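D-ribulose-5-phosphate 3-epimerase, putative (Plasmodium falciparum, PDB 1TQX) probably catalyses the interconversion of D-ribulose 5-phosphate and D-xylulose 5-phosphate, using one divalent metal ion per subunit. Local coordinates at residues Ile176-Gly181 / Asn196-Gly201; Val39-Phe44 / Leu71-Pro76. One frame throughout, in Å; residues are numbered along the deposited sequence.

Overall arrangement
Both contacts join neighbouring parallel strands of one TIM barrel, each across a beta-alpha-beta unit. Contact 1 pairs strands 175-179 and 197-200 and is buried near the centre of the chain. Contact 2 pairs the ends of strands 34-40 and 66-72, further from the centre, and is only partly buried. Their centres are 19 Å apart and they do not touch. In contact 1 several backbone bonds hold the strands, and Asp179 binds zinc. Contact 2 has one backbone bond between the strands; its loops are joined by the Asp41 carboxylate and a water, and by the packing of Phe44. Met72 lies beside the same zinc without being one of its ligands, so both contacts border the metal site.

Contact 1: residues Ile176-Gly181 / Asn196-Gly201; sequences IQVDGG and NIIVAG. With ZN (zinc ion), chain D; SO4 (sulfate ion), chain C.
Val199 lies against two side chains of strand 175-179. Val199 CG2 lies 3.2 Å from Gln177 NE2. Val199 CG1 rests 3.6 Å from Asp179 OD2. Gln177 is extended, with CG anti to the backbone N (chi1 -174°), and its flank also passes CG2 of Ile197. Asp68 takes a hydrogen bond from NE2 of Gln177, so the buried NE2 has a polar partner. On the face of Val178 and Ile198, CG2 of the valine meets CD1 of the isoleucine at 3.6 Å. The strands are neighbours in a TIM barrel, joined in parallel by a beta-alpha-beta crossover through helix 184-193. Val178 N bonds to Ile197 O, and Val199 N to Val178 O. At the N-terminal end, Asn196 OD1 accepts from Ile176 N at 2.8 Å, while Ile176 O takes both Asn196 N and Ile197 N. At the C-terminal end, Asp179 OD1 binds zinc at 2.3 Å, with His36, Asp38 and His70 completing the site. A water links Gly180 N, Val199 O and a sulfate oxygen. The sulfate, probably from the crystallisation liquor, also takes weak hydrogen bonds from Gly181 N and Gly201 N, both predicted to bind substrate, and may mark the phosphate site.

Contact 2: residues Val39-Phe44 / Leu71-Pro76; sequences VMDMHF and LMVEYP
Met40 and Met72 run alongside each other in the same direction, and their methyl groups meet. CE of Met40 is 3.4 Å from CE of Met72, a close fit for two methyls. The Met72 chain bends at chi3 (-97°), while Met40 is extended beyond CG. On the other face of the sheet, Val39 CB packs on Leu71 CD2, and Val39 CG1 lies 3.9 Å from Val73 CG1. Phe44 lies against the backbone of Met72 and Val73. Its CB is 3.6 Å from Met72 O, and its CD2 is near Met72 CB. The ring also meets that of His92.

Among backbone bonds, Met72 N donates to Val39 O at 2.8 Å. This pairs the parallel strands 34-40 and 66-72, two neighbours of the TIM barrel, where they give way to the loops at its C-terminal end. Met72 is also the centre of an inverse gamma turn, and its side chain lies near zinc ligands Asp38 and His70.

Polar side-chain bonds centre on Asp41. OD1 accepts from His43 N and Phe44 N, forming an Asx turn and a wider Asx motif. It meets Phe44 N with its syn lone pair; His43 N comes from above the carboxylate plane. OD2 takes Glu74 N in a nearly straight bond of 2.9 Å, from the opposite side of that plane. A water donates to Asp41 OD2 and Glu74 O, bridging the loops again. His43 ND1 donates to Asp41 O almost in the ring plane. His43 CB lies 3.5 Å from Glu74 CD, the side chains crossing nearly at right angles with planes 48° apart.

Contact 1: residues Ile176-Gly181 / Asn196-Gly201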
ATOM      1  N   ILE A 176      -7.927   5.036   2.137  1.00 23.76           N
ATOM      2  CA  ILE A 176      -8.211   3.612   2.000  1.00 23.31           C
ATOM      3  C   ILE A 176      -7.504   3.123   0.747  1.00 22.51           C
ATOM      4  O   ILE A 176      -7.768   3.583  -0.364  1.00 21.45           O
ATOM      5  CB  ILE A 176      -9.726   3.342   1.914  1.00 23.04           C
ATOM      6  CG1 ILE A 176     -10.406   3.813   3.208  1.00 23.31           C
ATOM      7  CG2 ILE A 176      -9.976   1.847   1.720  1.00 24.57           C
ATOM      8  CD1 ILE A 176     -11.929   3.793   3.164  1.00 24.77           C
ATOM      9  N   GLN A 177      -6.586   2.188   0.952  1.00 22.83           N
ATOM     10  CA  GLN A 177      -5.764   1.640  -0.115  1.00 21.24           C
ATOM     11  C   GLN A 177      -6.151   0.189  -0.417  1.00 21.54           C
ATOM     12  O   GLN A 177      -6.442  -0.585   0.494  1.00 21.18           O
ATOM     13  CB  GLN A 177      -4.294   1.742   0.331  1.00 21.60           C
ATOM     14  CG  GLN A 177      -3.252   1.343  -0.689  1.00 21.18           C
ATOM     15  CD  GLN A 177      -1.844   1.598  -0.181  1.00 23.46           C
ATOM     16  OE1 GLN A 177      -1.514   1.245   0.953  1.00 23.72           O
ATOM     17  NE2 GLN A 177      -1.004   2.207  -1.016  1.00 19.77           N
ATOM     18  N   VAL A 178      -6.184  -0.167  -1.698  1.00 20.93           N
ATOM     19  CA  VAL A 178      -6.520  -1.531  -2.100  1.00 21.16           C
ATOM     20  C   VAL A 178      -5.302  -2.078  -2.812  1.00 21.56           C
ATOM     21  O   VAL A 178      -4.622  -1.354  -3.537  1.00 21.11           O
ATOM     22  CB  VAL A 178      -7.774  -1.585  -3.011  1.00 21.03           C
ATOM     23  CG1 VAL A 178      -9.011  -1.299  -2.170  1.00 21.81           C
ATOM     24  CG2 VAL A 178      -7.658  -0.580  -4.146  1.00 22.87           C
ATOM     25  N   ASP A 179      -5.038  -3.364  -2.622  1.00 22.68           N
ATOM     26  CA  ASP A 179      -3.830  -3.960  -3.170  1.00 23.38           C
ATOM     27  C   ASP A 179      -4.035  -5.434  -3.510  1.00 21.95           C
ATOM     28  O   ASP A 179      -4.330  -6.242  -2.631  1.00 21.25           O
ATOM     29  CB  ASP A 179      -2.748  -3.761  -2.101  1.00 23.61           C
ATOM     30  CG  ASP A 179      -1.396  -4.332  -2.473  1.00 27.79           C
ATOM     31  OD1 ASP A 179      -0.486  -4.156  -1.630  1.00 26.79           O
ATOM     32  OD2 ASP A 179      -1.227  -4.932  -3.557  1.00 26.67           O
ATOM     33  N   GLY A 180      -3.881  -5.774  -4.788  1.00 22.29           N
ATOM     34  CA  GLY A 180      -4.062  -7.152  -5.216  1.00 23.09           C
ATOM     35  C   GLY A 180      -5.061  -7.303  -6.349  1.00 23.57           C
ATOM     36  O   GLY A 180      -6.274  -7.268  -6.133  1.00 23.69           O
ATOM     37  N   GLY A 181      -4.549  -7.454  -7.564  1.00 23.65           N
ATOM     38  CA  GLY A 181      -5.412  -7.626  -8.719  1.00 23.46           C
ATOM     39  C   GLY A 181      -6.115  -6.381  -9.231  1.00 23.31           C
ATOM     40  O   GLY A 181      -7.145  -6.488  -9.897  1.00 23.25           O
ATOM     41  N   ASN A 196      -9.387   5.276  -2.263  1.00 22.68           N
ATOM     42  CA  ASN A 196      -8.831   6.459  -2.918  1.00 22.28           C
ATOM     43  C   ASN A 196      -7.359   6.298  -3.311  1.00 22.70           C
ATOM     44  O   ASN A 196      -6.802   7.140  -4.010  1.00 21.42           O
ATOM     45  CB  ASN A 196      -9.008   7.720  -2.050  1.00 21.07           C
ATOM     46  CG  ASN A 196      -8.239   7.654  -0.742  1.00 22.02           C
ATOM     47  OD1 ASN A 196      -8.547   6.846   0.130  1.00 22.31           O
ATOM     48  ND2 ASN A 196      -7.239   8.521  -0.597  1.00 22.13           N
ATOM     49  N   ILE A 197      -6.732   5.218  -2.855  1.00 22.77           N
ATOM     50  CA  ILE A 197      -5.343   4.943  -3.198  1.00 22.20           C
ATOM     51  C   ILE A 197      -5.322   3.573  -3.861  1.00 21.51           C
ATOM     52  O   ILE A 197      -5.787   2.588  -3.290  1.00 22.11           O
ATOM     53  CB  ILE A 197      -4.433   4.943  -1.955  1.00 22.17           C
ATOM     54  CG1 ILE A 197      -4.566   6.285  -1.221  1.00 24.20           C
ATOM     55  CG2 ILE A 197      -2.982   4.720  -2.381  1.00 22.19           C
ATOM     56  CD1 ILE A 197      -3.661   6.416  -0.019  1.00 26.77           C
ATOM     57  N   ILE A 198      -4.772   3.514  -5.067  1.00 20.78           N
ATOM     58  CA  ILE A 198      -4.750   2.273  -5.827  1.00 20.25           C
ATOM     59  C   ILE A 198      -3.368   1.691  -6.060  1.00 19.23           C
ATOM     60  O   ILE A 198      -2.529   2.315  -6.711  1.00 20.16           O
ATOM     61  CB  ILE A 198      -5.405   2.491  -7.206  1.00 21.15           C
ATOM     62  CG1 ILE A 198      -6.779   3.151  -7.030  1.00 20.84           C
ATOM     63  CG2 ILE A 198      -5.489   1.162  -7.964  1.00 22.44           C
ATOM     64  CD1 ILE A 198      -7.769   2.347  -6.208  1.00 22.36           C
ATOM     65  N   VAL A 199      -3.131   0.492  -5.541  1.00 18.95           N
ATOM     66  CA  VAL A 199      -1.850  -0.168  -5.761  1.00 18.17           C
ATOM     67  C   VAL A 199      -2.054  -1.139  -6.919  1.00 19.15           C
ATOM     68  O   VAL A 199      -2.906  -2.026  -6.851  1.00 20.34           O
ATOM     69  CB  VAL A 199      -1.394  -0.959  -4.514  1.00 17.95           C
ATOM     70  CG1 VAL A 199      -0.153  -1.786  -4.848  1.00 18.62           C
ATOM     71  CG2 VAL A 199      -1.096   0.002  -3.374  1.00 17.03           C
ATOM     72  N   ALA A 200      -1.277  -0.975  -7.981  1.00 20.15           N
ATOM     73  CA  ALA A 200      -1.406  -1.845  -9.144  1.00 21.59           C
ATOM     74  C   ALA A 200      -0.032  -2.276  -9.621  1.00 21.07           C
ATOM     75  O   ALA A 200       0.866  -1.450  -9.778  1.00 21.53           O
ATOM     76  CB  ALA A 200      -2.146  -1.111 -10.269  1.00 21.17           C
ATOM     77  N   GLY A 201       0.130  -3.572  -9.854  1.00 22.01           N
ATOM     78  CA  GLY A 201       1.409  -4.072 -10.316  1.00 22.05           C
ATOM     79  C   GLY A 201       1.364  -4.494 -11.768  1.00 23.57           C
ATOM     80  O   GLY A 201       1.735  -3.736 -12.666  1.00 22.03           O
TER
HETATM   81 ZN    ZN D 900       1.702  -4.029  -1.051  1.00 23.78          ZN
HETATM   82  S   SO4 C2224      -0.980  -7.227  -8.711  1.00 34.29           S
HETATM   83  O1  SO4 C2224      -0.738  -5.800  -8.429  1.00 37.64           O
HETATM   84  O2  SO4 C2224      -1.193  -7.951  -7.444  1.00 36.30           O
HETATM   85  O3  SO4 C2224      -2.190  -7.364  -9.531  1.00 38.65           O
HETATM   86  O4  SO4 C2224       0.176  -7.792  -9.438  1.00 36.07           O
HETATM   87  O   HOH W   1      -2.991  -4.652  -7.283  1.00 21.27           O

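Contact 2: residues Val39-Phe44 / Leu71-Pro76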
ATOM      1  N   VAL A  39       7.918  -5.169   0.858  1.00 19.87           N
ATOM      2  CA  VAL A  39       9.015  -5.816   1.580  1.00 18.67           C
ATOM      3  C   VAL A  39       8.483  -7.125   2.173  1.00 18.96           C
ATOM      4  O   VAL A  39       7.548  -7.110   2.972  1.00 19.47           O
ATOM      5  CB  VAL A  39       9.530  -4.908   2.715  1.00 18.87           C
ATOM      6  CG1 VAL A  39      10.708  -5.566   3.434  1.00 16.93           C
ATOM      7  CG2 VAL A  39       9.954  -3.550   2.133  1.00 19.44           C
ATOM      8  N   MET A  40       9.075  -8.248   1.770  1.00 18.66           N
ATOM      9  CA  MET A  40       8.661  -9.580   2.229  1.00 18.40           C
ATOM     10  C   MET A  40       9.886 -10.309   2.791  1.00 18.62           C
ATOM     11  O   MET A  40      10.965 -10.253   2.194  1.00 19.59           O
ATOM     12  CB  MET A  40       8.062 -10.356   1.051  1.00 17.30           C
ATOM     13  CG  MET A  40       6.935  -9.607   0.356  1.00 19.30           C
ATOM     14  SD  MET A  40       6.464 -10.422  -1.165  1.00 24.40           S
ATOM     15  CE  MET A  40       5.017  -9.457  -1.650  1.00 27.02           C
ATOM     16  N   ASP A  41       9.716 -10.997   3.923  1.00 18.04           N
ATOM     17  CA  ASP A  41      10.846 -11.660   4.584  1.00 18.69           C
ATOM     18  C   ASP A  41      10.869 -13.183   4.613  1.00 19.71           C
ATOM     19  O   ASP A  41      11.571 -13.771   5.437  1.00 19.70           O
ATOM     20  CB  ASP A  41      10.958 -11.148   6.028  1.00 19.64           C
ATOM     21  CG  ASP A  41       9.779 -11.571   6.898  1.00 20.10           C
ATOM     22  OD1 ASP A  41       8.828 -12.192   6.370  1.00 20.78           O
ATOM     23  OD2 ASP A  41       9.803 -11.286   8.118  1.00 20.47           O
ATOM     24  N   MET A  42      10.100 -13.820   3.739  1.00 19.87           N
ATOM     25  CA  MET A  42      10.035 -15.280   3.671  1.00 22.03           C
ATOM     26  C   MET A  42       9.494 -15.910   4.960  1.00 22.47           C
ATOM     27  O   MET A  42       9.545 -17.132   5.131  1.00 23.28           O
ATOM     28  CB  MET A  42      11.420 -15.852   3.343  1.00 24.61           C
ATOM     29  CG  MET A  42      11.408 -17.322   2.924  1.00 30.08           C
ATOM     30  SD  MET A  42      10.276 -17.656   1.542  1.00 30.67           S
ATOM     31  CE  MET A  42      11.238 -17.064   0.201  1.00 30.42           C
ATOM     32  N   HIS A  43       8.989 -15.080   5.870  1.00 21.23           N
ATOM     33  CA  HIS A  43       8.413 -15.582   7.117  1.00 21.60           C
ATOM     34  C   HIS A  43       6.953 -15.160   7.245  1.00 22.34           C
ATOM     35  O   HIS A  43       6.073 -16.015   7.388  1.00 23.64           O
ATOM     36  CB  HIS A  43       9.220 -15.107   8.333  1.00 20.76           C
ATOM     37  CG  HIS A  43      10.560 -15.763   8.457  1.00 20.97           C
ATOM     38  ND1 HIS A  43      11.580 -15.546   7.556  1.00 20.80           N
ATOM     39  CD2 HIS A  43      11.046 -16.637   9.372  1.00 20.74           C
ATOM     40  CE1 HIS A  43      12.637 -16.256   7.910  1.00 22.15           C
ATOM     41  NE2 HIS A  43      12.339 -16.927   9.009  1.00 19.66           N
ATOM     42  N   PHE A  44       6.682 -13.859   7.188  1.00 22.06           N
ATOM     43  CA  PHE A  44       5.299 -13.397   7.286  1.00 21.11           C
ATOM     44  C   PHE A  44       4.524 -13.844   6.047  1.00 21.47           C
ATOM     45  O   PHE A  44       3.321 -14.091   6.106  1.00 21.54           O
ATOM     46  CB  PHE A  44       5.237 -11.877   7.418  1.00 19.86           C
ATOM     47  CG  PHE A  44       3.847 -11.359   7.610  1.00 21.56           C
ATOM     48  CD1 PHE A  44       3.192 -11.515   8.834  1.00 21.14           C
ATOM     49  CD2 PHE A  44       3.161 -10.773   6.551  1.00 21.62           C
ATOM     50  CE1 PHE A  44       1.868 -11.095   8.995  1.00 20.42           C
ATOM     51  CE2 PHE A  44       1.843 -10.353   6.705  1.00 21.50           C
ATOM     52  CZ  PHE A  44       1.198 -10.515   7.928  1.00 21.19           C
ATOM     53  N   LEU A  71       5.219  -3.271   4.638  1.00 17.50           N
ATOM     54  CA  LEU A  71       6.009  -4.241   5.382  1.00 18.36           C
ATOM     55  C   LEU A  71       5.280  -5.556   5.646  1.00 18.79           C
ATOM     56  O   LEU A  71       4.571  -5.691   6.638  1.00 17.69           O
ATOM     57  CB  LEU A  71       6.455  -3.628   6.716  1.00 17.95           C
ATOM     58  CG  LEU A  71       7.313  -2.360   6.595  1.00 19.39           C
ATOM     59  CD1 LEU A  71       7.390  -1.642   7.942  1.00 17.57           C
ATOM     60  CD2 LEU A  71       8.700  -2.736   6.093  1.00 20.34           C
ATOM     61  N   MET A  72       5.438  -6.516   4.742  1.00 17.61           N
ATOM     62  CA  MET A  72       4.829  -7.833   4.924  1.00 19.77           C
ATOM     63  C   MET A  72       5.928  -8.652   5.587  1.00 18.94           C
ATOM     64  O   MET A  72       6.484  -9.576   4.993  1.00 17.23           O
ATOM     65  CB  MET A  72       4.445  -8.448   3.577  1.00 20.56           C
ATOM     66  CG  MET A  72       3.215  -7.804   2.954  1.00 22.67           C
ATOM     67  SD  MET A  72       2.846  -8.382   1.281  1.00 26.50           S
ATOM     68  CE  MET A  72       3.611  -7.096   0.307  1.00 29.46           C
ATOM     69  N   VAL A  73       6.235  -8.291   6.828  1.00 18.82           N
ATOM     70  CA  VAL A  73       7.304  -8.937   7.576  1.00 19.32           C
ATOM     71  C   VAL A  73       6.961  -9.128   9.043  1.00 21.41           C
ATOM     72  O   VAL A  73       6.025  -8.516   9.561  1.00 19.83           O
ATOM     73  CB  VAL A  73       8.580  -8.075   7.550  1.00 18.80           C
ATOM     74  CG1 VAL A  73       9.026  -7.818   6.112  1.00 18.93           C
ATOM     75  CG2 VAL A  73       8.308  -6.744   8.267  1.00 19.87           C
ATOM     76  N   GLU A  74       7.731  -9.988   9.705  1.00 21.16           N
ATOM     77  CA  GLU A  74       7.568 -10.195  11.136  1.00 22.73           C
ATOM     78  C   GLU A  74       8.443  -9.096  11.738  1.00 21.91           C
ATOM     79  O   GLU A  74       9.375  -8.620  11.085  1.00 21.88           O
ATOM     80  CB  GLU A  74       8.117 -11.563  11.576  1.00 23.12           C
ATOM     81  CG  GLU A  74       7.567 -12.765  10.820  1.00 26.41           C
ATOM     82  CD  GLU A  74       7.950 -14.096  11.463  1.00 26.90           C
ATOM     83  OE1 GLU A  74       9.117 -14.244  11.891  1.00 25.25           O
ATOM     84  OE2 GLU A  74       7.083 -14.996  11.525  1.00 24.78           O
ATOM     85  N   TYR A  75       8.145  -8.691  12.968  1.00 22.23           N
ATOM     86  CA  TYR A  75       8.931  -7.664  13.649  1.00 23.12           C
ATOM     87  C   TYR A  75       9.055  -6.365  12.850  1.00 22.32           C
ATOM     88  O   TYR A  75      10.159  -5.848  12.670  1.00 22.02           O
ATOM     89  CB  TYR A  75      10.339  -8.201  13.941  1.00 26.48           C
ATOM     90  CG  TYR A  75      10.352  -9.570  14.577  1.00 29.94           C
ATOM     91  CD1 TYR A  75       9.811  -9.775  15.841  1.00 32.41           C
ATOM     92  CD2 TYR A  75      10.909 -10.662  13.914  1.00 32.22           C
ATOM     93  CE1 TYR A  75       9.823 -11.033  16.435  1.00 34.31           C
ATOM     94  CE2 TYR A  75      10.927 -11.930  14.501  1.00 33.90           C
ATOM     95  CZ  TYR A  75      10.382 -12.104  15.763  1.00 36.12           C
ATOM     96  OH  TYR A  75      10.396 -13.346  16.364  1.00 39.13           O
ATOM     97  N   PRO A  76       7.933  -5.812  12.370  1.00 22.52           N
ATOM     98  CA  PRO A  76       8.013  -4.567  11.598  1.00 22.22           C
ATOM     99  C   PRO A  76       8.681  -3.402  12.337  1.00 23.38           C
ATOM    100  O   PRO A  76       9.205  -2.484  11.710  1.00 22.47           O
ATOM    101  CB  PRO A  76       6.552  -4.280  11.253  1.00 22.41           C
ATOM    102  CG  PRO A  76       5.804  -4.885  12.408  1.00 21.46           C
ATOM    103  CD  PRO A  76       6.530  -6.211  12.575  1.00 21.54           C
TER
HETATM  104  O   HOH W   2      11.440  -9.495   9.386  1.00 21.25           O